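PDB 2QG7: ethanolamine kinase Pv091845 from Plasmodium vivax, which probably phosphorylates ethanolamine, the first of three steps that lead from ethanolamine to phosphatidylethanolamine, in a malaria parasite. Local coordinates for residues D184-S189 / I302-G307; Q199-K204 / D345-I350; N238-Y243 / H418-L423; W424-G429 / D437-G442. One frame throughout, in Å; residues are numbered along the deposited sequence.

In the fold
Followed from the N terminus, the chain opens three long loops before closing any: residues 184-189, just past the larger antiparallel sheet, then 199-204 on helix 196-210, then 238-243 on helix 236-251. They close in the same order, at 302-307, 345-350 and 418-423, so contacts 1, 2 and 3 all cross one another. Contacts 1 and 2 touch and share one small antiparallel sheet, the first completing it with an edge strand and the second seating a helix on the opposite edge strand. Contacts 3 and 4 lie about 27 to 29 Å from that pair, centre to centre; both use helix 413-430 and touch through Tyr243. Contact 4 follows in series, closing a short helical hairpin.

Contact 1 (D184-S189 / I302-G307)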
loop_
_atom_site.group_PDB
_atom_site.type_symbol
_atom_site.label_atom_id
_atom_site.label_comp_id
_atom_site.label_asym_id
_atom_site.label_seq_id
_atom_site.Cartn_x
_atom_site.Cartn_y
_atom_site.Cartn_z
ATOM N N ASP D 184 -20.709 -23.718 -13.221
ATOM C CA ASP D 184 -19.548 -23.571 -14.106
ATOM C C ASP D 184 -19.359 -22.106 -14.535
ATOM O O ASP D 184 -20.295 -21.303 -14.473
ATOM C CB ASP D 184 -19.737 -24.463 -15.337
ATOM C CG ASP D 184 -18.530 -25.354 -15.614
ATOM O OD1 ASP D 184 -17.373 -24.831 -15.627
ATOM O OD2 ASP D 184 -18.760 -26.581 -15.826
ATOM N N GLY D 185 -18.140 -21.774 -14.963
ATOM C CA GLY D 185 -17.792 -20.421 -15.397
ATOM C C GLY D 185 -16.499 -19.927 -14.763
ATOM O O GLY D 185 -15.912 -20.599 -13.920
ATOM N N TYR D 186 -16.046 -18.743 -15.167
ATOM C CA TYR D 186 -14.807 -18.206 -14.629
ATOM C C TYR D 186 -15.008 -16.841 -13.964
ATOM O O TYR D 186 -15.888 -16.047 -14.372
ATOM C CB TYR D 186 -13.730 -18.175 -15.716
ATOM C CG TYR D 186 -13.945 -17.113 -16.758
ATOM C CD1 TYR D 186 -14.701 -17.384 -17.895
ATOM C CD2 TYR D 186 -13.407 -15.820 -16.593
ATOM C CE1 TYR D 186 -14.902 -16.392 -18.885
ATOM C CE2 TYR D 186 -13.625 -14.827 -17.534
ATOM C CZ TYR D 186 -14.360 -15.126 -18.688
ATOM O OH TYR D 186 -14.571 -14.172 -19.643
ATOM N N ALA D 187 -14.205 -16.576 -12.937
ATOM C CA ALA D 187 -14.319 -15.338 -12.187
ATOM C C ALA D 187 -13.634 -14.254 -12.965
ATOM O O ALA D 187 -12.641 -14.511 -13.630
ATOM C CB ALA D 187 -13.715 -15.463 -10.831
ATOM N N LEU D 188 -14.197 -13.047 -12.895
ATOM C CA LEU D 188 -13.746 -11.921 -13.679
ATOM C C LEU D 188 -12.554 -11.233 -13.006
ATOM O O LEU D 188 -12.364 -11.353 -11.793
ATOM C CB LEU D 188 -14.905 -10.923 -13.875
ATOM C CG LEU D 188 -16.118 -11.202 -14.772
ATOM C CD1 LEU D 188 -16.761 -9.859 -15.043
ATOM C CD2 LEU D 188 -15.680 -11.814 -16.062
ATOM N N SER D 189 -11.766 -10.508 -13.806
ATOM C CA SER D 189 -10.638 -9.739 -13.296
ATOM C C SER D 189 -11.084 -8.311 -13.152
ATOM O O SER D 189 -12.147 -7.963 -13.639
ATOM C CB SER D 189 -9.434 -9.835 -14.244
ATOM O OG SER D 189 -9.752 -9.379 -15.550
ATOM N N ILE D 302 -17.943 -12.122 -9.463
ATOM C CA ILE D 302 -18.707 -12.031 -10.697
ATOM C C ILE D 302 -18.181 -13.075 -11.671
ATOM O O ILE D 302 -17.036 -13.059 -12.032
ATOM C CB ILE D 302 -18.641 -10.608 -11.304
ATOM C CG1 ILE D 302 -19.072 -9.561 -10.288
ATOM C CG2 ILE D 302 -19.513 -10.492 -12.555
ATOM C CD1 ILE D 302 -18.661 -8.162 -10.656
ATOM N N ILE D 303 -19.057 -13.987 -12.076
ATOM C CA ILE D 303 -18.700 -15.188 -12.851
ATOM C C ILE D 303 -19.260 -15.055 -14.260
ATOM O O ILE D 303 -20.435 -14.725 -14.442
ATOM C CB ILE D 303 -19.292 -16.482 -12.152
ATOM C CG1 ILE D 303 -18.964 -16.502 -10.636
ATOM C CG2 ILE D 303 -18.903 -17.780 -12.890
ATOM C CD1 ILE D 303 -17.451 -16.688 -10.273
ATOM N N ASN D 304 -18.410 -15.272 -15.256
ATOM C CA ASN D 304 -18.861 -15.309 -16.632
ATOM C C ASN D 304 -19.008 -16.752 -17.075
ATOM O O ASN D 304 -18.009 -17.443 -17.241
ATOM C CB ASN D 304 -17.864 -14.607 -17.557
ATOM C CG ASN D 304 -18.332 -14.578 -18.987
ATOM O OD1 ASN D 304 -19.520 -14.699 -19.253
ATOM N ND2 ASN D 304 -17.421 -14.410 -19.902
ATOM N N THR D 305 -20.246 -17.210 -17.255
ATOM C CA THR D 305 -20.494 -18.574 -17.736
ATOM C C THR D 305 -20.830 -18.518 -19.210
ATOM O O THR D 305 -21.956 -18.181 -19.577
ATOM C CB THR D 305 -21.621 -19.269 -16.978
ATOM O OG1 THR D 305 -21.388 -19.171 -15.556
ATOM C CG2 THR D 305 -21.698 -20.756 -17.404
ATOM N N VAL D 306 -19.840 -18.834 -20.045
ATOM C CA VAL D 306 -19.958 -18.678 -21.495
ATOM C C VAL D 306 -20.812 -19.821 -22.086
ATOM O O VAL D 306 -20.494 -21.009 -21.909
ATOM C CB VAL D 306 -18.563 -18.575 -22.189
ATOM C CG1 VAL D 306 -18.718 -18.398 -23.712
ATOM C CG2 VAL D 306 -17.766 -17.415 -21.626
ATOM N N GLY D 307 -21.904 -19.444 -22.760
ATOM C CA GLY D 307 -22.861 -20.392 -23.311
ATOM C C GLY D 307 -24.292 -19.885 -23.187
ATOM O O GLY D 307 -25.239 -20.680 -23.087
#
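Tyr186 and Asn304 exchange two backbone hydrogen bonds, 3.1 Å from Tyr186 N to Asn304 O and 2.8 Å from Asn304 N to Tyr186 O. Leu188 N extends the ladder to Ile302 O at 3.0 Å, and at the other end Thr305 OG1 donates to Asp184 O over 2.6 Å. Between these, Gly185 has a positive phi and no side chain, which lets its CA pass close to Asn304 O. The pairing joins edge strand 186-187 to the central strand of a small antiparallel sheet that follows the catalytic loop in kinase-like folds. A polar bond also links side chains: Asn304 ND2 donates to Tyr186 OH at 2.9 Å, nearly straight (165°) and in the plane of the amide, and the same ND2 bonds Asp345 OD1. With chi1 at 73°, the Tyr186 ring folds back over the strand and lies alongside Asn304, pointing the same way. Asn304 CB makes a CH-pi contact over one face of the Tyr186 ring, 4.0 Å from its centroid. Apolar contacts flank the ladder: Ala187 CB meets Ile303 CD1 at 4.0 Å on one face, while the Leu188 and Ile302 side chains cross, Leu188 CD1 3.8 Å from Ile302 CG2.

Contact 2 (Q199-K204 / D345-I350); sequences QKLIAK and DSISFI
Ile347 turns CG1 beside its backbone N (chi1 -73°), and this lays Ile347 CG1 against Leu201 CB at 3.5 Å. The Leu201 torsion, with CG likewise beside the backbone N (chi1 -67°), sends Leu201 CD1 to Asp345 CB, 3.7 Å away, the two side chains crossing at about a right angle. The methylene of Asp345 makes the contact; its carboxylate OD1 accepts from Asn304 ND2 of the neighbouring strand. Ile347 uses its other branch on the next helical residue, Ile347 CG2 lying 4.2 Å from Ile202 CG1. Phe349 reaches in from farther along: its CZ approaches Ile202 CG2 at 4.0 Å, and the ring meets Ile202 O in its own plane, edge first, with Phe349 CZ 3.4 Å from that oxygen. No hydrogen bond joins the segments, so apolar fit does the work. The helix and strand axes pass 8.1 Å apart at an angle of 48°, a helix laid on the edge strand of a small sheet. In kinase-like folds the strand at this place leads into the acidic motif that usually binds metal, and 347-349, backed by a long helix of the C-terminal lobe, probably does the same.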
loop_
_atom_site.group_PDB
_atom_site.type_symbol
_atom_site.label_atom_id
_atom_site.label_comp_id
_atom_site.label_asym_id
_atom_site.label_seq_id
_atom_site.Cartn_x
_atom_site.Cartn_y
_atom_site.Cartn_z
ATOM N N GLN D 199 -19.485 -4.291 -18.087
ATOM C CA GLN D 199 -20.226 -3.248 -17.365
ATOM C C GLN D 199 -21.716 -3.370 -17.635
ATOM O O GLN D 199 -22.532 -3.421 -16.712
ATOM C CB GLN D 199 -19.785 -1.860 -17.828
ATOM C CG GLN D 199 -18.432 -1.362 -17.316
ATOM C CD GLN D 199 -18.301 0.122 -17.598
ATOM O OE1 GLN D 199 -18.413 0.556 -18.750
ATOM N NE2 GLN D 199 -18.134 0.926 -16.552
ATOM N N LYS D 200 -22.049 -3.404 -18.933
ATOM C CA LYS D 200 -23.399 -3.700 -19.432
ATOM C C LYS D 200 -24.048 -4.907 -18.738
ATOM O O LYS D 200 -25.135 -4.796 -18.204
ATOM C CB LYS D 200 -23.361 -3.870 -20.970
ATOM C CG LYS D 200 -24.722 -4.277 -21.622
ATOM C CD LYS D 200 -24.600 -4.288 -23.099
ATOM C CE LYS D 200 -25.375 -5.436 -23.701
ATOM N NZ LYS D 200 -26.845 -5.099 -24.010
ATOM N N LEU D 201 -23.350 -6.028 -18.691
ATOM C CA LEU D 201 -23.888 -7.301 -18.190
ATOM C C LEU D 201 -23.982 -7.371 -16.677
ATOM O O LEU D 201 -24.871 -8.028 -16.133
ATOM C CB LEU D 201 -23.063 -8.465 -18.712
ATOM C CG LEU D 201 -23.136 -8.723 -20.217
ATOM C CD1 LEU D 201 -22.183 -9.858 -20.665
ATOM C CD2 LEU D 201 -24.567 -9.081 -20.596
ATOM N N ILE D 202 -23.060 -6.678 -16.010
ATOM C CA ILE D 202 -23.034 -6.595 -14.552
ATOM C C ILE D 202 -24.176 -5.721 -14.037
ATOM O O ILE D 202 -24.856 -6.079 -13.064
ATOM C CB ILE D 202 -21.637 -6.097 -14.031
ATOM C CG1 ILE D 202 -20.561 -7.131 -14.377
ATOM C CG2 ILE D 202 -21.676 -5.829 -12.530
ATOM C CD1 ILE D 202 -19.094 -6.643 -14.334
ATOM N N ALA D 203 -24.353 -4.572 -14.690
ATOM C CA ALA D 203 -25.390 -3.575 -14.359
ATOM C C ALA D 203 -26.794 -4.144 -14.520
ATOM O O ALA D 203 -27.651 -3.971 -13.630
ATOM C CB ALA D 203 -25.215 -2.362 -15.235
ATOM N N LYS D 204 -27.024 -4.857 -15.632
ATOM C CA LYS D 204 -28.336 -5.519 -15.883
ATOM C C LYS D 204 -28.690 -6.549 -14.825
ATOM O O LYS D 204 -29.847 -6.596 -14.376
ATOM C CB LYS D 204 -28.382 -6.196 -17.247
ATOM C CG LYS D 204 -28.510 -5.262 -18.428
ATOM C CD LYS D 204 -28.629 -6.121 -19.660
ATOM C CE LYS D 204 -28.336 -5.334 -20.926
ATOM N NZ LYS D 204 -29.405 -4.314 -21.166
ATOM N N ASP D 345 -21.489 -14.274 -23.660
ATOM C CA ASP D 345 -21.204 -14.102 -22.233
ATOM C C ASP D 345 -22.476 -14.049 -21.408
ATOM O O ASP D 345 -23.467 -13.425 -21.810
ATOM C CB ASP D 345 -20.429 -12.817 -22.007
ATOM C CG ASP D 345 -19.177 -12.745 -22.837
ATOM O OD1 ASP D 345 -18.201 -13.461 -22.530
ATOM O OD2 ASP D 345 -19.165 -11.957 -23.809
ATOM N N SER D 346 -22.447 -14.692 -20.254
ATOM C CA SER D 346 -23.568 -14.617 -19.339
ATOM C C SER D 346 -23.025 -14.386 -17.920
ATOM O O SER D 346 -22.204 -15.163 -17.451
ATOM C CB SER D 346 -24.407 -15.906 -19.409
ATOM O OG SER D 346 -25.450 -15.891 -18.433
ATOM N N ILE D 347 -23.517 -13.340 -17.256
ATOM C CA ILE D 347 -23.011 -12.900 -15.975
ATOM C C ILE D 347 -23.926 -13.251 -14.808
ATOM O O ILE D 347 -25.115 -13.005 -14.862
ATOM C CB ILE D 347 -22.726 -11.339 -15.996
ATOM C CG1 ILE D 347 -21.462 -11.014 -16.838
ATOM C CG2 ILE D 347 -22.733 -10.706 -14.567
ATOM C CD1 ILE D 347 -20.153 -11.661 -16.362
ATOM N N SER D 348 -23.353 -13.820 -13.743
ATOM C CA SER D 348 -24.060 -13.999 -12.485
ATOM C C SER D 348 -23.147 -13.704 -11.287
ATOM O O SER D 348 -21.937 -13.704 -11.413
ATOM C CB SER D 348 -24.656 -15.397 -12.392
ATOM O OG SER D 348 -23.649 -16.367 -12.489
ATOM N N PHE D 349 -23.752 -13.431 -10.136
ATOM C CA PHE D 349 -23.023 -13.130 -8.927
ATOM C C PHE D 349 -22.998 -14.320 -7.969
ATOM O O PHE D 349 -23.925 -15.121 -7.933
ATOM C CB PHE D 349 -23.621 -11.894 -8.222
ATOM C CG PHE D 349 -23.765 -10.692 -9.124
ATOM C CD1 PHE D 349 -22.834 -10.430 -10.124
ATOM C CD2 PHE D 349 -24.831 -9.804 -8.968
ATOM C CE1 PHE D 349 -22.991 -9.329 -10.962
ATOM C CE2 PHE D 349 -24.942 -8.710 -9.786
ATOM C CZ PHE D 349 -24.040 -8.485 -10.773
ATOM N N ILE D 350 -21.930 -14.395 -7.181
ATOM C CA ILE D 350 -21.728 -15.421 -6.137
ATOM C C ILE D 350 -21.346 -14.734 -4.839
ATOM O O ILE D 350 -21.074 -13.540 -4.804
ATOM C CB ILE D 350 -20.600 -16.508 -6.513
ATOM C CG1 ILE D 350 -19.238 -15.848 -6.825
ATOM C CG2 ILE D 350 -21.035 -17.447 -7.648
ATOM C CD1 ILE D 350 -18.045 -16.756 -6.605
#

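Contact 3 (N238-Y243 / H418-L423)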
loop_
_atom_site.group_PDB
_atom_site.type_symbol
_atom_site.label_atom_id
_atom_site.label_comp_id
_atom_site.label_asym_id
_atom_site.label_seq_id
_atom_site.Cartn_x
_atom_site.Cartn_y
_atom_site.Cartn_z
ATOM N N ASN D 238 -25.804 0.506 10.608
ATOM C CA ASN D 238 -25.725 -0.455 11.689
ATOM C C ASN D 238 -24.446 -1.282 11.604
ATOM O O ASN D 238 -23.883 -1.644 12.628
ATOM C CB ASN D 238 -26.937 -1.396 11.615
ATOM C CG ASN D 238 -26.994 -2.385 12.782
ATOM O OD1 ASN D 238 -27.414 -2.029 13.901
ATOM N ND2 ASN D 238 -26.587 -3.640 12.517
ATOM N N THR D 239 -24.016 -1.601 10.380
ATOM C CA THR D 239 -22.846 -2.446 10.125
ATOM C C THR D 239 -21.561 -1.639 10.304
ATOM O O THR D 239 -20.637 -2.102 10.975
ATOM C CB THR D 239 -22.882 -3.077 8.718
ATOM O OG1 THR D 239 -24.070 -3.853 8.594
ATOM C CG2 THR D 239 -21.717 -3.998 8.486
ATOM N N ILE D 240 -21.524 -0.435 9.726
ATOM C CA ILE D 240 -20.382 0.470 9.895
ATOM C C ILE D 240 -20.125 0.812 11.364
ATOM O O ILE D 240 -18.992 0.753 11.820
ATOM C CB ILE D 240 -20.510 1.763 9.035
ATOM C CG1 ILE D 240 -20.585 1.409 7.559
ATOM C CG2 ILE D 240 -19.313 2.692 9.269
ATOM C CD1 ILE D 240 -20.735 2.623 6.671
ATOM N N TRP D 241 -21.173 1.170 12.095
ATOM C CA TRP D 241 -21.058 1.418 13.545
ATOM C C TRP D 241 -20.704 0.182 14.338
ATOM O O TRP D 241 -20.043 0.289 15.368
ATOM C CB TRP D 241 -22.324 2.071 14.131
ATOM C CG TRP D 241 -22.464 3.518 13.727
ATOM C CD1 TRP D 241 -23.406 4.049 12.894
ATOM C CD2 TRP D 241 -21.628 4.608 14.128
ATOM N NE1 TRP D 241 -23.213 5.401 12.748
ATOM C CE2 TRP D 241 -22.122 5.772 13.486
ATOM C CE3 TRP D 241 -20.494 4.718 14.946
ATOM C CZ2 TRP D 241 -21.523 7.047 13.658
ATOM C CZ3 TRP D 241 -19.903 5.983 15.107
ATOM C CH2 TRP D 241 -20.420 7.126 14.469
ATOM N N LYS D 242 -21.119 -0.995 13.866
ATOM C CA LYS D 242 -20.763 -2.234 14.552
ATOM C C LYS D 242 -19.245 -2.428 14.478
ATOM O O LYS D 242 -18.615 -2.789 15.456
ATOM C CB LYS D 242 -21.491 -3.398 13.898
ATOM C CG LYS D 242 -21.367 -4.797 14.582
ATOM C CD LYS D 242 -21.451 -5.912 13.418
ATOM C CE LYS D 242 -21.355 -7.358 14.049
ATOM N NZ LYS D 242 -21.479 -8.457 12.986
ATOM N N TYR D 243 -18.669 -2.207 13.303
ATOM C CA TYR D 243 -17.228 -2.338 13.126
ATOM C C TYR D 243 -16.456 -1.309 13.996
ATOM O O TYR D 243 -15.454 -1.642 14.613
ATOM C CB TYR D 243 -16.835 -2.170 11.656
ATOM C CG TYR D 243 -17.369 -3.168 10.658
ATOM C CD1 TYR D 243 -17.722 -4.475 11.032
ATOM C CD2 TYR D 243 -17.492 -2.813 9.324
ATOM C CE1 TYR D 243 -18.206 -5.407 10.077
ATOM C CE2 TYR D 243 -17.953 -3.713 8.376
ATOM C CZ TYR D 243 -18.297 -5.013 8.750
ATOM O OH TYR D 243 -18.761 -5.898 7.787
ATOM N N HIS D 418 -15.115 2.895 1.394
ATOM C CA HIS D 418 -13.780 2.913 2.022
ATOM C C HIS D 418 -13.779 2.695 3.539
ATOM O O HIS D 418 -12.977 1.935 4.060
ATOM C CB HIS D 418 -13.050 4.222 1.699
ATOM C CG HIS D 418 -12.710 4.375 0.262
ATOM N ND1 HIS D 418 -12.127 3.361 -0.473
ATOM C CD2 HIS D 418 -12.862 5.421 -0.584
ATOM C CE1 HIS D 418 -11.913 3.780 -1.712
ATOM N NE2 HIS D 418 -12.350 5.030 -1.805
ATOM N N ILE D 419 -14.651 3.395 4.247
ATOM C CA ILE D 419 -14.732 3.262 5.673
ATOM C C ILE D 419 -15.207 1.884 6.089
ATOM O O ILE D 419 -14.643 1.265 6.995
ATOM C CB ILE D 419 -15.604 4.390 6.287
ATOM C CG1 ILE D 419 -14.920 5.744 6.023
ATOM C CG2 ILE D 419 -15.828 4.145 7.773
ATOM C CD1 ILE D 419 -15.768 7.020 6.328
ATOM N N ASN D 420 -16.246 1.399 5.426
ATOM C CA ASN D 420 -16.773 0.062 5.677
ATOM C C ASN D 420 -15.699 -1.022 5.558
ATOM O O ASN D 420 -15.553 -1.856 6.450
ATOM C CB ASN D 420 -17.962 -0.241 4.724
ATOM C CG ASN D 420 -18.628 -1.577 5.029
ATOM O OD1 ASN D 420 -19.349 -1.718 6.012
ATOM N ND2 ASN D 420 -18.355 -2.573 4.201
ATOM N N TRP D 421 -14.981 -1.044 4.451
ATOM C CA TRP D 421 -14.013 -2.094 4.233
ATOM C C TRP D 421 -12.685 -1.868 4.936
ATOM O O TRP D 421 -11.965 -2.829 5.169
ATOM C CB TRP D 421 -13.811 -2.371 2.744
ATOM C CG TRP D 421 -15.021 -3.079 2.164
ATOM C CD1 TRP D 421 -15.955 -2.541 1.334
ATOM C CD2 TRP D 421 -15.462 -4.419 2.447
ATOM N NE1 TRP D 421 -16.918 -3.473 1.053
ATOM C CE2 TRP D 421 -16.654 -4.624 1.728
ATOM C CE3 TRP D 421 -14.959 -5.470 3.237
ATOM C CZ2 TRP D 421 -17.355 -5.835 1.756
ATOM C CZ3 TRP D 421 -15.663 -6.684 3.270
ATOM C CH2 TRP D 421 -16.848 -6.854 2.543
ATOM N N GLY D 422 -12.367 -0.597 5.255
ATOM C CA GLY D 422 -11.292 -0.282 6.182
ATOM C C GLY D 422 -11.459 -0.892 7.563
ATOM O O GLY D 422 -10.516 -1.426 8.097
ATOM N N LEU D 423 -12.652 -0.774 8.151
ATOM C CA LEU D 423 -12.887 -1.206 9.507
ATOM C C LEU D 423 -13.074 -2.696 9.547
ATOM O O LEU D 423 -12.658 -3.337 10.502
ATOM C CB LEU D 423 -14.116 -0.533 10.088
ATOM C CG LEU D 423 -14.213 0.979 10.232
ATOM C CD1 LEU D 423 -15.623 1.368 10.682
ATOM C CD2 LEU D 423 -13.098 1.565 11.129
HETATM O O HOH W 1 -18.582 -5.374 5.250
#
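Tyr243 and Leu423 form the tight part of this helix-helix contact, with their CB atoms only 3.5 Å apart. Leu423 CD1 leans farther across, to 3.6 Å from Ile240 O, and also nears Ile240 CG2. That same CG2 branch meets Ile419 CG2 at 4.1 Å, the two isoleucines crossing at about a right angle, so methyl groups of both helices close this side. The helix axes pass 9.3 Å apart at an angle of 40°, a pair running in the same sense within the helical C-terminal lobe.

The other side is looser and polar, although its residues are buried. Asn420, its CG anti to the backbone N (chi1 -175°), extends its amide toward the Tyr243 ring, whose plane is turned 43° from it. Asn420 OD1 lies obliquely to the ring, 3.4 Å from Tyr243 CE2. Instead of touching directly, the polar ends share a water: Asn420 ND2 donates to it at 3.0 Å, and Tyr243 OH lies 2.6 Å from it. The water sits in the plane of the Tyr243 ring and above one face of the Trp421 ring, which also packs on Asp296. Choline kinases line their substrate pocket with aromatic side chains from this region, and the Trp421 surroundings are consistent with that. Apolar side chains thus fill the close side of the pair, while one water links Asn420 ND2 to Tyr243 OH where no direct bond does.

Contact 4 (W424-G429 / D437-G442)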
loop_
_atom_site.group_PDB
_atom_site.type_symbol
_atom_site.label_atom_id
_atom_site.label_comp_id
_atom_site.label_asym_id
_atom_site.label_seq_id
_atom_site.Cartn_x
_atom_site.Cartn_y
_atom_site.Cartn_z
ATOM N N TRP D 424 -13.712 -3.257 8.526
ATOM C CA TRP D 424 -13.824 -4.698 8.401
ATOM C C TRP D 424 -12.448 -5.354 8.365
ATOM O O TRP D 424 -12.184 -6.326 9.068
ATOM C CB TRP D 424 -14.591 -5.048 7.108
ATOM C CG TRP D 424 -14.683 -6.502 6.836
ATOM C CD1 TRP D 424 -15.611 -7.376 7.342
ATOM C CD2 TRP D 424 -13.796 -7.278 6.012
ATOM N NE1 TRP D 424 -15.374 -8.647 6.850
ATOM C CE2 TRP D 424 -14.255 -8.621 6.053
ATOM C CE3 TRP D 424 -12.652 -6.973 5.252
ATOM C CZ2 TRP D 424 -13.607 -9.657 5.369
ATOM C CZ3 TRP D 424 -12.012 -7.974 4.588
ATOM C CH2 TRP D 424 -12.517 -9.327 4.619
ATOM N N SER D 425 -11.588 -4.834 7.505
ATOM C CA SER D 425 -10.245 -5.389 7.338
ATOM C C SER D 425 -9.365 -5.282 8.588
ATOM O O SER D 425 -8.631 -6.194 8.923
ATOM C CB SER D 425 -9.554 -4.753 6.156
ATOM O OG SER D 425 -8.465 -5.588 5.794
ATOM N N LEU D 426 -9.469 -4.169 9.282
ATOM C CA LEU D 426 -8.762 -4.014 10.538
ATOM C C LEU D 426 -9.246 -5.026 11.587
ATOM O O LEU D 426 -8.416 -5.591 12.327
ATOM C CB LEU D 426 -8.875 -2.577 11.062
ATOM C CG LEU D 426 -8.015 -1.531 10.357
ATOM C CD1 LEU D 426 -8.287 -0.120 10.935
ATOM C CD2 LEU D 426 -6.492 -1.849 10.416
ATOM N N LEU D 427 -10.569 -5.234 11.678
ATOM C CA LEU D 427 -11.163 -6.207 12.606
ATOM C C LEU D 427 -10.718 -7.614 12.339
ATOM O O LEU D 427 -10.535 -8.386 13.248
ATOM C CB LEU D 427 -12.685 -6.200 12.502
ATOM C CG LEU D 427 -13.543 -5.503 13.554
ATOM C CD1 LEU D 427 -15.032 -5.639 13.104
ATOM C CD2 LEU D 427 -13.330 -6.137 14.921
ATOM N N GLN D 428 -10.576 -7.945 11.072
ATOM C CA GLN D 428 -10.043 -9.221 10.644
ATOM C C GLN D 428 -8.567 -9.394 10.984
ATOM O O GLN D 428 -8.121 -10.514 11.272
ATOM C CB GLN D 428 -10.273 -9.387 9.134
ATOM C CG GLN D 428 -11.723 -9.334 8.756
ATOM C CD GLN D 428 -12.456 -10.625 9.028
ATOM O OE1 GLN D 428 -12.637 -11.437 8.122
ATOM N NE2 GLN D 428 -12.892 -10.833 10.268
ATOM N N GLY D 429 -7.812 -8.292 10.897
ATOM C CA GLY D 429 -6.420 -8.278 11.264
ATOM C C GLY D 429 -6.139 -8.462 12.753
ATOM O O GLY D 429 -5.011 -8.782 13.124
ATOM N N ASP D 437 -3.024 -9.630 3.934
ATOM C CA ASP D 437 -2.532 -8.481 4.672
ATOM C C ASP D 437 -3.680 -7.516 5.036
ATOM O O ASP D 437 -3.773 -6.415 4.510
ATOM C CB ASP D 437 -1.431 -7.804 3.862
ATOM C CG ASP D 437 -0.546 -6.893 4.703
ATOM O OD1 ASP D 437 0.461 -6.393 4.093
ATOM O OD2 ASP D 437 -0.859 -6.654 5.917
ATOM N N PHE D 438 -4.514 -7.964 5.979
ATOM C CA PHE D 438 -5.625 -7.204 6.514
ATOM C C PHE D 438 -5.321 -5.800 7.045
ATOM O O PHE D 438 -6.093 -4.875 6.787
ATOM C CB PHE D 438 -6.323 -8.011 7.596
ATOM C CG PHE D 438 -7.086 -9.202 7.076
ATOM C CD1 PHE D 438 -6.677 -10.502 7.374
ATOM C CD2 PHE D 438 -8.237 -9.035 6.294
ATOM C CE1 PHE D 438 -7.397 -11.635 6.894
ATOM C CE2 PHE D 438 -8.958 -10.146 5.803
ATOM C CZ PHE D 438 -8.530 -11.457 6.108
ATOM N N ILE D 439 -4.240 -5.636 7.809
ATOM C CA ILE D 439 -3.904 -4.338 8.431
ATOM C C ILE D 439 -3.571 -3.262 7.397
ATOM O O ILE D 439 -4.075 -2.149 7.476
ATOM C CB ILE D 439 -2.695 -4.467 9.396
ATOM C CG1 ILE D 439 -2.953 -5.554 10.460
ATOM C CG2 ILE D 439 -2.288 -3.088 9.969
ATOM C CD1 ILE D 439 -4.173 -5.335 11.346
ATOM N N ASN D 440 -2.691 -3.601 6.460
ATOM C CA ASN D 440 -2.271 -2.718 5.436
ATOM C C ASN D 440 -3.412 -2.414 4.459
ATOM O O ASN D 440 -3.541 -1.270 3.977
ATOM C CB ASN D 440 -1.086 -3.338 4.667
ATOM C CG ASN D 440 0.273 -2.999 5.298
ATOM O OD1 ASN D 440 1.065 -3.889 5.638
ATOM N ND2 ASN D 440 0.537 -1.709 5.458
ATOM N N TYR D 441 -4.204 -3.447 4.143
ATOM C CA TYR D 441 -5.332 -3.262 3.261
ATOM C C TYR D 441 -6.356 -2.379 3.938
ATOM O O TYR D 441 -6.903 -1.516 3.277
ATOM C CB TYR D 441 -5.976 -4.593 2.824
ATOM C CG TYR D 441 -7.191 -4.403 1.948
ATOM C CD1 TYR D 441 -7.054 -4.065 0.603
ATOM C CD2 TYR D 441 -8.487 -4.550 2.468
ATOM C CE1 TYR D 441 -8.157 -3.889 -0.198
ATOM C CE2 TYR D 441 -9.599 -4.363 1.661
ATOM C CZ TYR D 441 -9.428 -4.051 0.328
ATOM O OH TYR D 441 -10.541 -3.863 -0.496
ATOM N N GLY D 442 -6.587 -2.599 5.230
ATOM C CA GLY D 442 -7.498 -1.783 6.060
ATOM C C GLY D 442 -7.125 -0.318 6.132
ATOM O O GLY D 442 -7.982 0.576 6.032
#
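Ser425 faces Gly442 and Gly429 faces Phe438 across two antiparallel helices whose axes come within 7.6 Å at 161°. This is a helical hairpin, closed by the short connection between helices 413-430 and 438-448. The glycines make such closeness possible: without a side chain, Gly429 lets Ile439 CD1 settle 3.7 Å from its CA.

Phe438 is the knob, set into a hole formed by Trp424, Ser425, Gln428 and Gly429. Over one face of the Phe438 ring lies Gln428 CB, a CH-pi contact 3.7 Å from the ring centroid. The next carbon, Gln428 CG, lies over the centre of the Trp424 ring, so the chain is shared between two aromatic groups. Phe438 in turn directs its edge at the face of the Trp424 six-membered ring, an offset edge-to-face pair with centroids 5.8 Å apart and planes at 71°. Farther round, Leu426 CD2 lies 3.8 Å from Ile439 O, and Thr447 of the second subunit packs on Ile439.

The one hydrogen bond across the helices comes from Ser425, whose OG also lies in the plane of the Phe438 ring, at its edge. With OG anti to the backbone N (chi1 -162°), Ser425 OG donates over 2.7 Å to a lone pair of Phe438 O, which also accepts the helical N-H of Gly442.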